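Local structure of CalS10 (6UK5) at residues Val125-Val138 against Leu214-Phe227. The protein binds S-adenosylmethionine and probably transfers its methyl group to an amino pentose during calicheamicin biosynthesis. Sequence-based numbering, arbitrary orientation.
Sequences VNFLGTVAEMRAAV and LLTMFTREEYDAAF. With SAM (S-adenosylmethionine), chain D.
In this Rossmann-type methyltransferase, N126 in the turn after strand 115-120 meets the end of strand 206-216, beside the S-adenosylmethionine pocket. T216 N donates to N126 O at 2.8 Å. Both ends of the N126 amide are used. Its ND2 donates to T216 O and to Y223 OH, each at 3.0 Å and each close to the amide plane, while OD1 accepts from W156 N. Three bonds thus fix the rotation of this buried amide. Next to it, L215 CD1 sits over the centre of the F127 ring, 3.7 Å from the centroid. F127 CE2 in turn lies 3.6 Å from C5' of the cofactor.

F218 is sandwiched. T216 O lies over one face, and M134 CB over the other, both offset toward the rim. M134 CG is anti to the backbone N (chi1 173°), and the chain then bends, bringing SD to 3.5 Å from A226 CB. Helices 131-138 and 220-227 cross at -40°, their axes approach to 9.3 Å, and A226 CB also lies against R135 CG. One water joins R135 NH1 to E222 O. The contact packs two neighbouring helices of a Rossmann-like fold and ties the mostly antiparallel second sheet to the cofactor site.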
# COMPACT_ATOMS: atom_id res chain seq x y z
N VAL A 125 -25.29 -1.46 12.67
CA VAL A 125 -25.98 -0.84 13.80
C VAL A 125 -24.99 -0.25 14.80
O VAL A 125 -25.33 0.69 15.53
CB VAL A 125 -26.90 -1.87 14.48
CG1 VAL A 125 -26.08 -2.83 15.35
CG2 VAL A 125 -27.94 -1.17 15.33
N ASN A 126 -23.77 -0.77 14.84
CA ASN A 126 -22.80 -0.31 15.83
C ASN A 126 -22.09 0.98 15.43
O ASN A 126 -21.16 1.39 16.12
CB ASN A 126 -21.78 -1.42 16.09
CG ASN A 126 -22.43 -2.70 16.56
OD1 ASN A 126 -22.71 -3.60 15.77
ND2 ASN A 126 -22.70 -2.78 17.86
N PHE A 127 -22.52 1.62 14.35
CA PHE A 127 -22.11 2.98 14.04
C PHE A 127 -22.98 4.01 14.74
O PHE A 127 -22.73 5.21 14.62
CB PHE A 127 -22.14 3.22 12.52
CG PHE A 127 -20.99 2.58 11.81
CD1 PHE A 127 -19.78 3.26 11.68
CD2 PHE A 127 -21.09 1.30 11.30
CE1 PHE A 127 -18.71 2.67 11.04
CE2 PHE A 127 -20.02 0.70 10.66
CZ PHE A 127 -18.83 1.40 10.53
N LEU A 128 -23.99 3.56 15.47
CA LEU A 128 -24.73 4.40 16.39
C LEU A 128 -23.96 4.52 17.70
O LEU A 128 -23.17 3.64 18.05
CB LEU A 128 -26.13 3.83 16.62
CG LEU A 128 -26.85 3.46 15.32
CD1 LEU A 128 -28.16 2.73 15.58
CD2 LEU A 128 -27.11 4.72 14.50
N GLY A 129 -24.18 5.62 18.40
CA GLY A 129 -23.32 5.97 19.51
C GLY A 129 -23.83 5.56 20.88
O GLY A 129 -23.04 5.38 21.81
N THR A 130 -25.14 5.39 21.01
CA THR A 130 -25.77 5.17 22.30
C THR A 130 -26.75 4.00 22.22
O THR A 130 -27.25 3.66 21.15
CB THR A 130 -26.50 6.43 22.79
OG1 THR A 130 -27.72 6.59 22.04
CG2 THR A 130 -25.63 7.66 22.60
N VAL A 131 -27.02 3.41 23.38
CA VAL A 131 -27.98 2.31 23.46
C VAL A 131 -29.37 2.78 23.05
O VAL A 131 -30.14 2.02 22.45
CB VAL A 131 -27.99 1.72 24.89
CG1 VAL A 131 -29.15 0.75 25.06
CG2 VAL A 131 -26.66 1.02 25.18
N ALA A 132 -29.72 4.02 23.37
CA ALA A 132 -31.03 4.54 22.98
C ALA A 132 -31.19 4.59 21.47
O ALA A 132 -32.29 4.37 20.95
CB ALA A 132 -31.25 5.93 23.59
N GLU A 133 -30.10 4.87 20.75
CA GLU A 133 -30.19 4.95 19.29
C GLU A 133 -30.38 3.57 18.68
O GLU A 133 -31.20 3.39 17.77
CB GLU A 133 -28.94 5.64 18.74
CG GLU A 133 -28.89 7.14 19.03
CD GLU A 133 -27.69 7.83 18.41
OE1 GLU A 133 -26.75 7.13 17.97
OE2 GLU A 133 -27.68 9.08 18.36
N MET A 134 -29.63 2.58 19.17
CA MET A 134 -29.79 1.22 18.67
C MET A 134 -31.21 0.71 18.92
O MET A 134 -31.78 0.01 18.08
CB MET A 134 -28.77 0.30 19.34
CG MET A 134 -28.95 -1.18 19.04
SD MET A 134 -30.05 -1.99 20.23
CE MET A 134 -29.11 -1.83 21.74
N ARG A 135 -31.79 1.04 20.07
CA ARG A 135 -33.15 0.60 20.36
C ARG A 135 -34.16 1.26 19.43
O ARG A 135 -35.16 0.64 19.06
CB ARG A 135 -33.50 0.89 21.82
CG ARG A 135 -32.71 0.08 22.83
CD ARG A 135 -32.87 0.63 24.23
NE ARG A 135 -34.27 0.66 24.65
CZ ARG A 135 -34.88 -0.29 25.34
NH1 ARG A 135 -34.22 -1.39 25.72
NH2 ARG A 135 -36.16 -0.16 25.66
N ALA A 136 -33.92 2.52 19.05
CA ALA A 136 -34.78 3.16 18.06
C ALA A 136 -34.61 2.50 16.69
O ALA A 136 -35.59 2.25 15.99
CB ALA A 136 -34.46 4.65 17.97
N ALA A 137 -33.37 2.20 16.31
CA ALA A 137 -33.12 1.48 15.06
C ALA A 137 -33.80 0.12 15.07
O ALA A 137 -34.57 -0.20 14.16
CB ALA A 137 -31.61 1.34 14.85
N VAL A 138 -33.53 -0.69 16.09
CA VAL A 138 -34.13 -2.02 16.17
C VAL A 138 -35.65 -1.93 16.18
O VAL A 138 -36.33 -2.80 15.64
CB VAL A 138 -33.60 -2.77 17.41
CG1 VAL A 138 -34.48 -3.96 17.73
CG2 VAL A 138 -32.17 -3.22 17.18
N LEU A 214 -16.28 5.84 14.74
CA LEU A 214 -16.53 5.28 16.05
C LEU A 214 -17.45 4.08 15.89
O LEU A 214 -18.53 4.21 15.31
CB LEU A 214 -17.18 6.26 17.03
CG LEU A 214 -16.42 7.50 17.51
CD1 LEU A 214 -17.15 8.09 18.73
CD2 LEU A 214 -14.97 7.20 17.84
N LEU A 215 -17.03 2.93 16.41
CA LEU A 215 -17.87 1.74 16.47
C LEU A 215 -18.15 1.45 17.94
O LEU A 215 -17.21 1.26 18.72
CB LEU A 215 -17.18 0.56 15.79
CG LEU A 215 -18.02 -0.58 15.22
CD1 LEU A 215 -18.86 -0.11 14.05
CD2 LEU A 215 -17.11 -1.72 14.80
N THR A 216 -19.42 1.41 18.30
CA THR A 216 -19.85 1.24 19.68
C THR A 216 -20.51 -0.12 19.86
O THR A 216 -21.52 -0.42 19.20
CB THR A 216 -20.80 2.36 20.10
OG1 THR A 216 -20.15 3.63 19.93
CG2 THR A 216 -21.22 2.19 21.55
N MET A 217 -19.96 -0.94 20.75
CA MET A 217 -20.54 -2.24 21.06
C MET A 217 -21.81 -2.07 21.90
O MET A 217 -21.97 -1.10 22.64
CB MET A 217 -19.56 -3.11 21.85
CG MET A 217 -20.08 -4.51 22.11
SD MET A 217 -19.08 -5.41 23.30
CE MET A 217 -19.82 -4.77 24.80
N PHE A 218 -22.70 -3.06 21.79
CA PHE A 218 -23.82 -3.22 22.70
C PHE A 218 -23.79 -4.64 23.24
O PHE A 218 -23.23 -5.55 22.62
CB PHE A 218 -25.14 -2.90 22.00
CG PHE A 218 -25.16 -1.54 21.37
CD1 PHE A 218 -25.20 -0.40 22.16
CD2 PHE A 218 -25.09 -1.40 20.00
CE1 PHE A 218 -25.21 0.86 21.59
CE2 PHE A 218 -25.09 -0.14 19.42
CZ PHE A 218 -25.15 0.99 20.21
N THR A 219 -24.40 -4.83 24.40
CA THR A 219 -24.34 -6.11 25.09
C THR A 219 -25.48 -7.02 24.65
O THR A 219 -26.50 -6.58 24.12
CB THR A 219 -24.40 -5.91 26.60
OG1 THR A 219 -25.49 -5.04 26.93
CG2 THR A 219 -23.11 -5.30 27.11
N ARG A 220 -25.27 -8.32 24.88
CA ARG A 220 -26.34 -9.29 24.67
C ARG A 220 -27.59 -8.89 25.45
O ARG A 220 -28.71 -8.99 24.94
CB ARG A 220 -25.85 -10.68 25.10
CG ARG A 220 -26.91 -11.77 25.13
CD ARG A 220 -27.57 -12.01 23.79
NE ARG A 220 -28.34 -13.25 23.81
CZ ARG A 220 -27.81 -14.46 23.63
NH1 ARG A 220 -26.51 -14.60 23.40
NH2 ARG A 220 -28.59 -15.53 23.68
N GLU A 221 -27.41 -8.43 26.69
CA GLU A 221 -28.54 -7.97 27.48
C GLU A 221 -29.23 -6.77 26.83
O GLU A 221 -30.46 -6.63 26.91
CB GLU A 221 -28.06 -7.60 28.89
CG GLU A 221 -29.16 -7.46 29.92
CD GLU A 221 -28.63 -7.52 31.33
OE1 GLU A 221 -27.70 -6.74 31.65
OE2 GLU A 221 -29.14 -8.35 32.11
N GLU A 222 -28.45 -5.91 26.18
CA GLU A 222 -29.02 -4.71 25.56
C GLU A 222 -29.78 -5.07 24.29
O GLU A 222 -30.91 -4.60 24.08
CB GLU A 222 -27.91 -3.70 25.29
CG GLU A 222 -27.82 -2.62 26.36
CD GLU A 222 -26.41 -2.09 26.54
OE1 GLU A 222 -25.55 -2.37 25.68
OE2 GLU A 222 -26.16 -1.41 27.55
N TYR A 223 -29.18 -5.89 23.43
CA TYR A 223 -29.89 -6.37 22.25
C TYR A 223 -31.18 -7.07 22.64
O TYR A 223 -32.26 -6.75 22.13
CB TYR A 223 -29.01 -7.31 21.43
CG TYR A 223 -27.81 -6.68 20.74
CD1 TYR A 223 -27.98 -5.76 19.72
CD2 TYR A 223 -26.52 -7.04 21.09
CE1 TYR A 223 -26.90 -5.19 19.08
CE2 TYR A 223 -25.42 -6.48 20.46
CZ TYR A 223 -25.62 -5.55 19.45
OH TYR A 223 -24.53 -4.99 18.82
N ASP A 224 -31.09 -8.06 23.53
CA ASP A 224 -32.27 -8.82 23.93
C ASP A 224 -33.38 -7.90 24.42
O ASP A 224 -34.56 -8.14 24.15
CB ASP A 224 -31.91 -9.84 25.01
CG ASP A 224 -31.17 -11.03 24.46
OD1 ASP A 224 -31.26 -11.28 23.24
OD2 ASP A 224 -30.50 -11.73 25.26
N ALA A 225 -33.01 -6.83 25.14
CA ALA A 225 -34.01 -5.88 25.62
C ALA A 225 -34.56 -5.03 24.49
O ALA A 225 -35.75 -4.69 24.48
CB ALA A 225 -33.40 -4.99 26.71
N ALA A 226 -33.72 -4.68 23.51
CA ALA A 226 -34.19 -3.85 22.40
C ALA A 226 -35.15 -4.63 21.51
O ALA A 226 -36.16 -4.07 21.05
CB ALA A 226 -33.00 -3.34 21.60
N PHE A 227 -34.86 -5.90 21.24
CA PHE A 227 -35.79 -6.73 20.47
C PHE A 227 -37.12 -6.86 21.19
O PHE A 227 -38.18 -6.60 20.61
CB PHE A 227 -35.19 -8.11 20.22
CG PHE A 227 -34.03 -8.11 19.27
CD1 PHE A 227 -34.13 -7.51 18.03
CD2 PHE A 227 -32.84 -8.74 19.61
CE1 PHE A 227 -33.06 -7.52 17.15
CE2 PHE A 227 -31.77 -8.75 18.74
CZ PHE A 227 -31.88 -8.14 17.50
N SAM D . -24.40 -3.83 4.50
CA SAM D . -23.24 -3.03 4.29
C SAM D . -22.05 -3.86 3.72
O SAM D . -21.78 -4.97 4.25
OXT SAM D . -21.43 -3.34 2.76
CB SAM D . -22.82 -2.35 5.60
CG SAM D . -21.95 -1.16 5.26
SD SAM D . -21.05 -0.77 6.77
CE SAM D . -19.67 0.15 6.11
C5' SAM D . -21.98 0.57 7.62
C4' SAM D . -22.99 1.39 6.81
O4' SAM D . -23.99 1.91 7.70
C3' SAM D . -22.39 2.59 6.08
O3' SAM D . -22.41 2.40 4.67
C2' SAM D . -23.29 3.78 6.47
O2' SAM D . -23.71 4.53 5.34
C1' SAM D . -24.48 3.11 7.16
N9 SAM D . -25.07 3.89 8.25
C8 SAM D . -24.45 4.33 9.39
N7 SAM D . -25.25 4.94 10.23
C5 SAM D . -26.48 4.89 9.61
C6 SAM D . -27.76 5.33 9.99
N6 SAM D . -28.01 6.00 11.12
N1 SAM D . -28.79 5.08 9.15
C2 SAM D . -28.55 4.44 8.01
N3 SAM D . -27.39 3.98 7.53
C4 SAM D . -26.39 4.24 8.39
O HOH W 1 -20.51 6.21 21.66
O HOH W 2 -31.62 -2.32 25.35
O HOH W 3 -36.44 -1.29 20.86